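Long-range contacts in 1,3,6,8-tetrahydroxynaphthalene synthase (Streptomyces coelicolor, PDB 1U0M), which condenses five malonyl-CoA units into a linear pentaketide and cyclises it to 1,3,6,8-tetrahydroxynaphthalene, a precursor of melanin and of naphthoquinone-containing metabolites: residues Val19-Leu30 with Ile50-Val61; Arg300-Tyr309 with Asp319-Glu327. All coordinates share one frame; numbering follows the deposited sequence.

Contact 1 of 2, residues Val19-Leu30 with Ile50-Val61; sequences VPEHVITMEETL and IENTGVRTRHIV
I24 and R58 form an antiparallel hydrogen-bonded pair, I24 N giving to R58 O at 2.9 Å and R58 N returning a bond to I24 O at 3.0 Å. The ladder runs on through I60 N to H22 O and, where strand 22-25 passes into helix 26-37, through M26 N to R56 O.

The R58 side chain lies alongside I24 on the same face of the ribbon, its CB against I24 CG2. A bend at chi3 (-68°) takes its guanidinium back toward T29, where R58 NH2 makes a weak 3.0 Å bond to T29 OG1. A water 2.7 Å from R58 NE, in the guanidinium plane, accepts from it while donating to I24 O, and it also bonds T29 OG1. With NH1 taken up by the carbonyls of N193 and F196, this arginine suits a buried place where carbonyls, a hydroxyl and a water supply acceptors for its N-H groups.

T25 is the N-cap: with OG1 set between the backbone N and the carbonyl carbon (chi1 66°) it accepts from E28 N at 3.1 Å, and the E28 carboxylate answers with a weak bond from T25 N.

On the face shared by V23 and H59, V23 CG2 sits beside the imidazole. V19 CG2 lies squarely over that ring, 3.5 Å from the H59 centroid, a CH-pi contact for which a methyl of a beta-branched valine is apt. At the helical end M26, flexible enough to bend at chi2 and chi3, presses CE tightly on I50 CG2 at 3.3 Å, and L30 CD1 meets the same methyl.

Here a two-stranded antiparallel ribbon, its strands separated in sequence by two helices, runs into a helix begun by a capping box, within the N-terminal half of a chalcone synthase-type thiolase fold.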
loop_
_atom_site.group_PDB
_atom_site.type_symbol
_atom_site.label_atom_id
_atom_site.label_comp_id
_atom_site.label_asym_id
_atom_site.label_seq_id
_atom_site.Cartn_x
_atom_site.Cartn_y
_atom_site.Cartn_z
ATOM N N VAL A 19 9.024 -14.552 -16.181
ATOM C CA VAL A 19 9.713 -15.067 -14.991
ATOM C C VAL A 19 11.217 -15.110 -15.249
ATOM O O VAL A 19 11.643 -15.194 -16.388
ATOM C CB VAL A 19 9.224 -16.498 -14.592
ATOM C CG1 VAL A 19 7.753 -16.465 -14.182
ATOM C CG2 VAL A 19 9.432 -17.456 -15.733
ATOM N N PRO A 20 12.039 -15.043 -14.189
ATOM C CA PRO A 20 13.505 -15.069 -14.330
ATOM C C PRO A 20 14.053 -16.354 -14.930
ATOM O O PRO A 20 13.402 -17.396 -14.894
ATOM C CB PRO A 20 13.998 -14.813 -12.908
ATOM C CG PRO A 20 12.904 -15.429 -12.066
ATOM C CD PRO A 20 11.646 -14.957 -12.772
ATOM N N GLU A 21 15.270 -16.276 -15.457
ATOM C CA GLU A 21 15.884 -17.409 -16.135
ATOM C C GLU A 21 16.453 -18.553 -15.310
ATOM O O GLU A 21 16.717 -19.626 -15.848
ATOM C CB GLU A 21 16.955 -16.901 -17.108
ATOM C CG GLU A 21 18.061 -16.056 -16.495
ATOM C CD GLU A 21 17.557 -14.756 -15.881
ATOM O OE1 GLU A 21 16.625 -14.136 -16.443
ATOM O OE2 GLU A 21 18.108 -14.348 -14.838
ATOM N N HIS A 22 16.653 -18.343 -14.016
ATOM C CA HIS A 22 17.193 -19.397 -13.170
ATOM C C HIS A 22 16.049 -20.328 -12.732
ATOM O O HIS A 22 15.055 -19.887 -12.165
ATOM C CB HIS A 22 17.896 -18.756 -11.984
ATOM C CG HIS A 22 18.937 -17.756 -12.386
ATOM N ND1 HIS A 22 20.085 -18.109 -13.064
ATOM C CD2 HIS A 22 19.001 -16.414 -12.211
ATOM C CE1 HIS A 22 20.813 -17.029 -13.286
ATOM N NE2 HIS A 22 20.178 -15.987 -12.779
ATOM N N VAL A 23 16.187 -21.615 -13.021
ATOM C CA VAL A 23 15.143 -22.580 -12.697
ATOM C C VAL A 23 15.539 -23.594 -11.647
ATOM O O VAL A 23 16.655 -24.097 -11.652
ATOM C CB VAL A 23 14.728 -23.391 -13.951
ATOM C CG1 VAL A 23 13.695 -24.444 -13.573
ATOM C CG2 VAL A 23 14.171 -22.466 -15.019
ATOM N N ILE A 24 14.618 -23.893 -10.742
ATOM C CA ILE A 24 14.874 -24.912 -9.740
ATOM C C ILE A 24 13.741 -25.934 -9.839
ATOM O O ILE A 24 12.546 -25.591 -9.772
ATOM C CB ILE A 24 14.992 -24.336 -8.296
ATOM C CG1 ILE A 24 15.270 -25.485 -7.321
ATOM C CG2 ILE A 24 13.757 -23.552 -7.922
ATOM C CD1 ILE A 24 15.611 -25.060 -5.902
ATOM N N THR A 25 14.141 -27.187 -10.052
ATOM C CA THR A 25 13.208 -28.296 -10.192
ATOM C C THR A 25 12.807 -28.880 -8.843
ATOM O O THR A 25 13.424 -28.609 -7.811
ATOM C CB THR A 25 13.827 -29.447 -10.989
ATOM O OG1 THR A 25 14.905 -29.997 -10.221
ATOM C CG2 THR A 25 14.364 -28.963 -12.347
ATOM N N MET A 26 11.763 -29.690 -8.878
ATOM C CA MET A 26 11.255 -30.370 -7.699
ATOM C C MET A 26 12.367 -31.201 -7.079
ATOM O O MET A 26 12.613 -31.141 -5.878
ATOM C CB MET A 26 10.122 -31.306 -8.112
ATOM C CG MET A 26 9.719 -32.313 -7.056
ATOM S SD MET A 26 8.619 -31.574 -5.896
ATOM C CE MET A 26 9.724 -30.676 -4.887
ATOM N N GLU A 27 13.021 -31.988 -7.925
ATOM C CA GLU A 27 14.098 -32.869 -7.509
ATOM C C GLU A 27 15.189 -32.105 -6.782
ATOM O O GLU A 27 15.627 -32.517 -5.710
ATOM C CB GLU A 27 14.699 -33.590 -8.725
ATOM C CG GLU A 27 15.035 -35.054 -8.445
ATOM C CD GLU A 27 16.261 -35.554 -9.202
ATOM O OE1 GLU A 27 16.294 -35.427 -10.447
ATOM O OE2 GLU A 27 17.192 -36.085 -8.546
ATOM N N GLU A 28 15.626 -30.997 -7.375
ATOM C CA GLU A 28 16.668 -30.166 -6.787
ATOM C C GLU A 28 16.259 -29.659 -5.419
ATOM O O GLU A 28 17.063 -29.668 -4.480
ATOM C CB GLU A 28 16.970 -28.966 -7.680
ATOM C CG GLU A 28 17.598 -29.308 -9.011
ATOM C CD GLU A 28 17.507 -28.142 -9.968
ATOM O OE1 GLU A 28 17.870 -27.016 -9.565
ATOM O OE2 GLU A 28 17.073 -28.346 -11.120
ATOM N N THR A 29 15.012 -29.207 -5.319
ATOM C CA THR A 29 14.491 -28.690 -4.056
ATOM C C THR A 29 14.641 -29.740 -2.972
ATOM O O THR A 29 15.107 -29.442 -1.869
ATOM C CB THR A 29 12.993 -28.303 -4.153
ATOM O OG1 THR A 29 12.832 -27.194 -5.047
ATOM C CG2 THR A 29 12.464 -27.905 -2.791
ATOM N N LEU A 30 14.257 -30.975 -3.299
ATOM C CA LEU A 30 14.347 -32.080 -2.346
ATOM C C LEU A 30 15.780 -32.342 -1.920
ATOM O O LEU A 30 16.037 -32.578 -0.744
ATOM C CB LEU A 30 13.739 -33.355 -2.948
ATOM C CG LEU A 30 12.256 -33.611 -2.638
ATOM C CD1 LEU A 30 11.465 -32.352 -2.844
ATOM C CD2 LEU A 30 11.715 -34.739 -3.508
ATOM N N ILE A 50 6.291 -31.261 0.449
ATOM C CA ILE A 50 6.783 -30.517 -0.695
ATOM C C ILE A 50 6.499 -31.279 -1.977
ATOM O O ILE A 50 5.889 -30.754 -2.907
ATOM C CB ILE A 50 8.297 -30.262 -0.568
ATOM C CG1 ILE A 50 8.554 -29.274 0.577
ATOM C CG2 ILE A 50 8.842 -29.705 -1.879
ATOM C CD1 ILE A 50 10.005 -29.045 0.879
ATOM N N GLU A 51 6.911 -32.539 -2.018
ATOM C CA GLU A 51 6.697 -33.319 -3.219
ATOM C C GLU A 51 5.239 -33.415 -3.649
ATOM O O GLU A 51 4.940 -33.338 -4.837
ATOM C CB GLU A 51 7.288 -34.718 -3.058
ATOM C CG GLU A 51 7.522 -35.373 -4.401
ATOM C CD GLU A 51 8.460 -36.555 -4.346
ATOM O OE1 GLU A 51 9.004 -36.907 -5.412
ATOM O OE2 GLU A 51 8.653 -37.135 -3.256
ATOM N N ASN A 52 4.335 -33.575 -2.686
ATOM C CA ASN A 52 2.903 -33.681 -2.980
ATOM C C ASN A 52 2.345 -32.420 -3.596
ATOM O O ASN A 52 1.291 -32.433 -4.233
ATOM C CB ASN A 52 2.115 -33.988 -1.708
ATOM C CG ASN A 52 2.210 -35.441 -1.306
ATOM O OD1 ASN A 52 1.755 -35.815 -0.231
ATOM N ND2 ASN A 52 2.801 -36.271 -2.169
ATOM N N THR A 53 3.053 -31.324 -3.383
ATOM C CA THR A 53 2.645 -30.038 -3.906
ATOM C C THR A 53 2.514 -30.036 -5.439
ATOM O O THR A 53 1.742 -29.253 -6.002
ATOM C CB THR A 53 3.645 -28.968 -3.422
ATOM O OG1 THR A 53 3.034 -28.176 -2.390
ATOM C CG2 THR A 53 4.106 -28.110 -4.550
ATOM N N GLY A 54 3.246 -30.921 -6.108
ATOM C CA GLY A 54 3.183 -30.992 -7.560
ATOM C C GLY A 54 3.867 -29.845 -8.293
ATOM O O GLY A 54 3.679 -29.674 -9.502
ATOM N N VAL A 55 4.639 -29.041 -7.567
ATOM C CA VAL A 55 5.360 -27.930 -8.182
ATOM C C VAL A 55 6.645 -28.498 -8.777
ATOM O O VAL A 55 7.603 -28.774 -8.060
ATOM C CB VAL A 55 5.698 -26.833 -7.134
ATOM C CG1 VAL A 55 6.732 -25.860 -7.695
ATOM C CG2 VAL A 55 4.431 -26.073 -6.771
ATOM N N ARG A 56 6.665 -28.669 -10.091
ATOM C CA ARG A 56 7.830 -29.235 -10.755
ATOM C C ARG A 56 8.977 -28.244 -10.977
ATOM O O ARG A 56 10.149 -28.616 -10.873
ATOM C CB ARG A 56 7.424 -29.861 -12.084
ATOM C CG ARG A 56 7.124 -28.864 -13.185
ATOM C CD ARG A 56 7.693 -29.377 -14.506
ATOM N NE ARG A 56 9.136 -29.624 -14.409
ATOM C CZ ARG A 56 9.878 -30.184 -15.365
ATOM N NH1 ARG A 56 9.317 -30.568 -16.507
ATOM N NH2 ARG A 56 11.184 -30.349 -15.181
ATOM N N THR A 57 8.647 -26.990 -11.282
ATOM C CA THR A 57 9.678 -25.973 -11.491
ATOM C C THR A 57 9.293 -24.609 -10.947
ATOM O O THR A 57 8.117 -24.261 -10.856
ATOM C CB THR A 57 10.008 -25.758 -12.977
ATOM O OG1 THR A 57 8.829 -25.337 -13.671
ATOM C CG2 THR A 57 10.540 -27.014 -13.587
ATOM N N ARG A 58 10.313 -23.834 -10.610
ATOM C CA ARG A 58 10.123 -22.488 -10.104
ATOM C C ARG A 58 11.242 -21.648 -10.689
ATOM O O ARG A 58 12.278 -22.187 -11.078
ATOM C CB ARG A 58 10.210 -22.476 -8.580
ATOM C CG ARG A 58 9.157 -23.305 -7.887
ATOM C CD ARG A 58 9.306 -23.220 -6.391
ATOM N NE ARG A 58 10.529 -23.874 -5.949
ATOM C CZ ARG A 58 11.107 -23.639 -4.777
ATOM N NH1 ARG A 58 10.567 -22.765 -3.947
ATOM N NH2 ARG A 58 12.223 -24.276 -4.438
ATOM N N HIS A 59 11.037 -20.338 -10.776
ATOM C CA HIS A 59 12.076 -19.463 -11.304
ATOM C C HIS A 59 12.490 -18.466 -10.236
ATOM O O HIS A 59 11.664 -18.023 -9.438
ATOM C CB HIS A 59 11.593 -18.704 -12.539
ATOM C CG HIS A 59 11.348 -19.576 -13.728
ATOM N ND1 HIS A 59 10.213 -20.345 -13.867
ATOM C CD2 HIS A 59 12.096 -19.807 -14.834
ATOM C CE1 HIS A 59 10.271 -21.012 -15.008
ATOM N NE2 HIS A 59 11.403 -20.702 -15.615
ATOM N N ILE A 60 13.775 -18.138 -10.207
ATOM C CA ILE A 60 14.289 -17.173 -9.246
ATOM C C ILE A 60 15.176 -16.158 -9.982
ATOM O O ILE A 60 15.768 -16.475 -11.016
ATOM C CB ILE A 60 15.075 -17.880 -8.126
ATOM C CG1 ILE A 60 16.168 -18.760 -8.727
ATOM C CG2 ILE A 60 14.120 -18.718 -7.276
ATOM C CD1 ILE A 60 16.899 -19.621 -7.699
ATOM N N VAL A 61 15.249 -14.940 -9.461
ATOM C CA VAL A 61 16.030 -13.905 -10.114
ATOM C C VAL A 61 17.549 -14.063 -10.003
ATOM O O VAL A 61 18.277 -13.556 -10.853
ATOM C CB VAL A 61 15.602 -12.494 -9.623
ATOM C CG1 VAL A 61 14.218 -12.153 -10.185
ATOM C CG2 VAL A 61 15.576 -12.438 -8.093
HETATM O O HOH W 1 11.266 -26.142 -7.305
#

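Contact 2 of 2, residues Arg300-Tyr309 with Asp319-Glu327; sequences RFSRATLTEY and DALRRLFDE
Helices 300-308 and 319-326 cross with their directions 114° apart and their axes 8.2 Å from one another, and they come nearest where F301 faces A320, whose small side chain suits so close a backbone approach. Beside this point the F301 ring takes L324 CB over one face, 4.0 Å from its centroid, in a CH-pi contact that favours a flat apolar group here.

R323 is a knob among F301, A304, T305 and E308. Extended from CG to NE, its chain carries the guanidinium to E308 OE1, which both end nitrogens grip in their plane, R323 NH2 at 2.6 Å and NH1 at 3.0 Å. Its NE also bonds D319 OD1, an oxygen that accepts T305 OG1 on its anti lone pair at 2.5 Å. Helix 315-326 is probably the central-layer helix of this half of the thiolase fold; its L321 packs on strands 11-18 and 276-278, and F301 also lies on I276.

NH2 of R323 further lies over one face of the Y309 ring, offset toward its rim, an off-centre cation-pi contact. A leucine in place of R323 would probably leave the E308 carboxylate without its mate and D319 with one donor fewer. At the far end R300 NH2 meets the syn lone pair of E327 OE2 at 3.2 Å, the guanidinium and carboxylate being nearly coplanar, a charged pair suited to this more exposed end, E327 being at the surface.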
loop_
_atom_site.group_PDB
_atom_site.type_symbol
_atom_site.label_atom_id
_atom_site.label_comp_id
_atom_site.label_asym_id
_atom_site.label_seq_id
_atom_site.Cartn_x
_atom_site.Cartn_y
_atom_site.Cartn_z
ATOM N N ARG A 300 -7.867 -25.288 -13.521
ATOM C CA ARG A 300 -6.816 -25.868 -14.341
ATOM C C ARG A 300 -5.717 -24.849 -14.615
ATOM O O ARG A 300 -4.535 -25.195 -14.661
ATOM C CB ARG A 300 -7.405 -26.360 -15.669
ATOM C CG ARG A 300 -6.360 -26.822 -16.678
ATOM C CD ARG A 300 -6.975 -27.445 -17.935
ATOM N NE ARG A 300 -7.697 -26.491 -18.778
ATOM C CZ ARG A 300 -8.937 -26.065 -18.552
ATOM N NH1 ARG A 300 -9.614 -26.508 -17.500
ATOM N NH2 ARG A 300 -9.502 -25.201 -19.386
ATOM N N PHE A 301 -6.122 -23.596 -14.797
ATOM C CA PHE A 301 -5.193 -22.507 -15.092
ATOM C C PHE A 301 -4.374 -22.094 -13.876
ATOM O O PHE A 301 -3.178 -21.833 -13.983
ATOM C CB PHE A 301 -5.975 -21.314 -15.644
ATOM C CG PHE A 301 -6.687 -21.615 -16.929
ATOM C CD1 PHE A 301 -6.002 -21.597 -18.142
ATOM C CD2 PHE A 301 -8.032 -21.972 -16.926
ATOM C CE1 PHE A 301 -6.641 -21.935 -19.328
ATOM C CE2 PHE A 301 -8.680 -22.311 -18.109
ATOM C CZ PHE A 301 -7.981 -22.291 -19.312
ATOM N N SER A 302 -5.023 -22.040 -12.721
ATOM C CA SER A 302 -4.338 -21.675 -11.493
ATOM C C SER A 302 -3.291 -22.743 -11.211
ATOM O O SER A 302 -2.106 -22.447 -11.043
ATOM C CB SER A 302 -5.332 -21.622 -10.332
ATOM O OG SER A 302 -6.487 -20.879 -10.683
ATOM N N ARG A 303 -3.744 -23.992 -11.176
ATOM C CA ARG A 303 -2.861 -25.114 -10.908
ATOM C C ARG A 303 -1.710 -25.178 -11.908
ATOM O O ARG A 303 -0.633 -25.679 -11.589
ATOM C CB ARG A 303 -3.656 -26.425 -10.920
ATOM C CG ARG A 303 -2.918 -27.586 -10.266
ATOM C CD ARG A 303 -3.811 -28.802 -10.006
ATOM N NE ARG A 303 -4.890 -28.526 -9.057
ATOM C CZ ARG A 303 -6.064 -27.995 -9.387
ATOM N NH1 ARG A 303 -6.322 -27.684 -10.651
ATOM N NH2 ARG A 303 -6.980 -27.769 -8.450
ATOM N N ALA A 304 -1.931 -24.661 -13.111
ATOM C CA ALA A 304 -0.897 -24.657 -14.141
ATOM C C ALA A 304 0.225 -23.676 -13.790
ATOM O O ALA A 304 1.405 -23.948 -14.035
ATOM C CB ALA A 304 -1.507 -24.286 -15.485
ATOM N N THR A 305 -0.142 -22.531 -13.223
ATOM C CA THR A 305 0.849 -21.524 -12.839
ATOM C C THR A 305 1.709 -22.078 -11.713
ATOM O O THR A 305 2.934 -21.943 -11.717
ATOM C CB THR A 305 0.174 -20.228 -12.328
ATOM O OG1 THR A 305 -0.660 -19.689 -13.357
ATOM C CG2 THR A 305 1.221 -19.187 -11.929
ATOM N N LEU A 306 1.062 -22.718 -10.749
ATOM C CA LEU A 306 1.771 -23.262 -9.602
ATOM C C LEU A 306 2.693 -24.421 -9.989
ATOM O O LEU A 306 3.789 -24.563 -9.443
ATOM C CB LEU A 306 0.756 -23.698 -8.535
ATOM C CG LEU A 306 -0.350 -22.685 -8.188
ATOM C CD1 LEU A 306 -1.277 -23.281 -7.132
ATOM C CD2 LEU A 306 0.252 -21.387 -7.683
ATOM N N THR A 307 2.249 -25.232 -10.947
ATOM C CA THR A 307 3.016 -26.383 -11.406
ATOM C C THR A 307 4.290 -25.978 -12.137
ATOM O O THR A 307 5.335 -26.627 -11.990
ATOM C CB THR A 307 2.162 -27.283 -12.347
ATOM O OG1 THR A 307 1.018 -27.770 -11.634
ATOM C CG2 THR A 307 2.964 -28.472 -12.826
ATOM N N GLU A 308 4.199 -24.897 -12.906
ATOM C CA GLU A 308 5.327 -24.400 -13.690
ATOM C C GLU A 308 6.106 -23.224 -13.077
ATOM O O GLU A 308 7.302 -23.067 -13.326
ATOM C CB GLU A 308 4.838 -24.008 -15.096
ATOM C CG GLU A 308 5.907 -23.354 -15.950
ATOM C CD GLU A 308 5.433 -22.958 -17.344
ATOM O OE1 GLU A 308 4.329 -22.382 -17.479
ATOM O OE2 GLU A 308 6.191 -23.208 -18.306
ATOM N N TYR A 309 5.442 -22.403 -12.277
ATOM C CA TYR A 309 6.101 -21.242 -11.694
ATOM C C TYR A 309 6.172 -21.307 -10.176
ATOM O O TYR A 309 7.039 -20.694 -9.554
ATOM C CB TYR A 309 5.354 -19.965 -12.116
ATOM C CG TYR A 309 5.384 -19.674 -13.606
ATOM C CD1 TYR A 309 4.453 -18.810 -14.188
ATOM C CD2 TYR A 309 6.356 -20.241 -14.431
ATOM C CE1 TYR A 309 4.491 -18.518 -15.555
ATOM C CE2 TYR A 309 6.407 -19.959 -15.794
ATOM C CZ TYR A 309 5.474 -19.097 -16.349
ATOM O OH TYR A 309 5.532 -18.812 -17.695
ATOM N N ASP A 319 -1.361 -14.587 -14.104
ATOM C CA ASP A 319 -0.762 -15.592 -14.969
ATOM C C ASP A 319 -1.776 -16.671 -15.340
ATOM O O ASP A 319 -1.694 -17.259 -16.416
ATOM C CB ASP A 319 0.450 -16.217 -14.290
ATOM C CG ASP A 319 1.111 -17.270 -15.144
ATOM O OD1 ASP A 319 0.689 -18.444 -15.085
ATOM O OD2 ASP A 319 2.051 -16.914 -15.887
ATOM N N ALA A 320 -2.724 -16.938 -14.446
ATOM C CA ALA A 320 -3.751 -17.937 -14.716
ATOM C C ALA A 320 -4.550 -17.403 -15.892
ATOM O O ALA A 320 -4.809 -18.122 -16.854
ATOM C CB ALA A 320 -4.652 -18.124 -13.506
ATOM N N LEU A 321 -4.931 -16.131 -15.810
ATOM C CA LEU A 321 -5.671 -15.495 -16.889
ATOM C C LEU A 321 -4.846 -15.594 -18.152
ATOM O O LEU A 321 -5.334 -16.036 -19.187
ATOM C CB LEU A 321 -5.925 -14.021 -16.595
ATOM C CG LEU A 321 -7.260 -13.638 -15.966
ATOM C CD1 LEU A 321 -7.333 -12.123 -15.858
ATOM C CD2 LEU A 321 -8.410 -14.163 -16.814
ATOM N N ARG A 322 -3.589 -15.180 -18.063
ATOM C CA ARG A 322 -2.706 -15.227 -19.215
ATOM C C ARG A 322 -2.765 -16.604 -19.882
ATOM O O ARG A 322 -2.659 -16.714 -21.103
ATOM C CB ARG A 322 -1.269 -14.891 -18.793
ATOM C CG ARG A 322 -0.288 -14.724 -19.950
ATOM C CD ARG A 322 0.361 -16.047 -20.315
ATOM N NE ARG A 322 1.392 -16.429 -19.353
ATOM C CZ ARG A 322 1.725 -17.685 -19.067
ATOM N NH1 ARG A 322 1.108 -18.696 -19.660
ATOM N NH2 ARG A 322 2.679 -17.932 -18.186
ATOM N N ARG A 323 -2.945 -17.652 -19.084
ATOM C CA ARG A 323 -3.014 -19.003 -19.629
ATOM C C ARG A 323 -4.397 -19.305 -20.194
ATOM O O ARG A 323 -4.556 -20.190 -21.039
ATOM C CB ARG A 323 -2.660 -20.031 -18.553
ATOM C CG ARG A 323 -1.194 -20.033 -18.162
ATOM C CD ARG A 323 -0.973 -20.826 -16.891
ATOM N NE ARG A 323 0.358 -20.592 -16.345
ATOM C CZ ARG A 323 1.444 -21.267 -16.699
ATOM N NH1 ARG A 323 1.360 -22.233 -17.602
ATOM N NH2 ARG A 323 2.617 -20.968 -16.158
ATOM N N LEU A 324 -5.392 -18.566 -19.720
ATOM C CA LEU A 324 -6.758 -18.748 -20.181
ATOM C C LEU A 324 -6.913 -18.076 -21.537
ATOM O O LEU A 324 -7.821 -18.396 -22.304
ATOM C CB LEU A 324 -7.734 -18.151 -19.168
ATOM C CG LEU A 324 -9.229 -18.313 -19.437
ATOM C CD1 LEU A 324 -9.983 -18.201 -18.129
ATOM C CD2 LEU A 324 -9.697 -17.264 -20.431
ATOM N N PHE A 325 -6.011 -17.145 -21.824
ATOM C CA PHE A 325 -6.013 -16.435 -23.094
ATOM C C PHE A 325 -5.341 -17.288 -24.158
ATOM O O PHE A 325 -5.856 -17.419 -25.267
ATOM C CB PHE A 325 -5.260 -15.106 -22.977
ATOM C CG PHE A 325 -6.092 -13.974 -22.454
ATOM C CD1 PHE A 325 -6.719 -14.065 -21.218
ATOM C CD2 PHE A 325 -6.240 -12.807 -23.195
ATOM C CE1 PHE A 325 -7.480 -13.012 -20.727
ATOM C CE2 PHE A 325 -7.000 -11.747 -22.713
ATOM C CZ PHE A 325 -7.621 -11.848 -21.477
ATOM N N ASP A 326 -4.188 -17.864 -23.821
ATOM C CA ASP A 326 -3.448 -18.694 -24.769
ATOM C C ASP A 326 -4.268 -19.875 -25.264
ATOM O O ASP A 326 -4.193 -20.241 -26.436
ATOM C CB ASP A 326 -2.144 -19.188 -24.149
ATOM C CG ASP A 326 -1.263 -18.051 -23.677
ATOM O OD1 ASP A 326 -1.096 -17.066 -24.432
ATOM O OD2 ASP A 326 -0.734 -18.149 -22.551
ATOM N N GLU A 327 -5.026 -20.490 -24.365
ATOM C CA GLU A 327 -5.886 -21.593 -24.757
ATOM C C GLU A 327 -7.095 -20.902 -25.339
ATOM O O GLU A 327 -7.848 -21.469 -26.125
ATOM C CB GLU A 327 -6.312 -22.417 -23.553
ATOM C CG GLU A 327 -7.408 -23.415 -23.871
ATOM C CD GLU A 327 -7.872 -24.164 -22.648
ATOM O OE1 GLU A 327 -7.033 -24.847 -22.022
ATOM O OE2 GLU A 327 -9.072 -24.072 -22.314
#

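Contact 1 is mainly backbone pairing, a ribbon with helix ends attached, whereas contact 2 joins two helices chiefly through side chains. Both are partly buried, but contact 2 lies deeper, its centre about 12 Å from the centre of the chain, against about 17 Å for that of contact 1. Its inner charges are paired in a network, while contact 1 meets its buried arginine with carbonyls, a hydroxyl and water. They share no helix or strand, and belong to the N-terminal and C-terminal halves of the synthase respectively. Still they touch: T57 OG1 lies 2.8 Å from E308 O, a probable hydrogen bond, and R56 N probably bonds T307 O, so that 50-61 joins the end of helix 300-308.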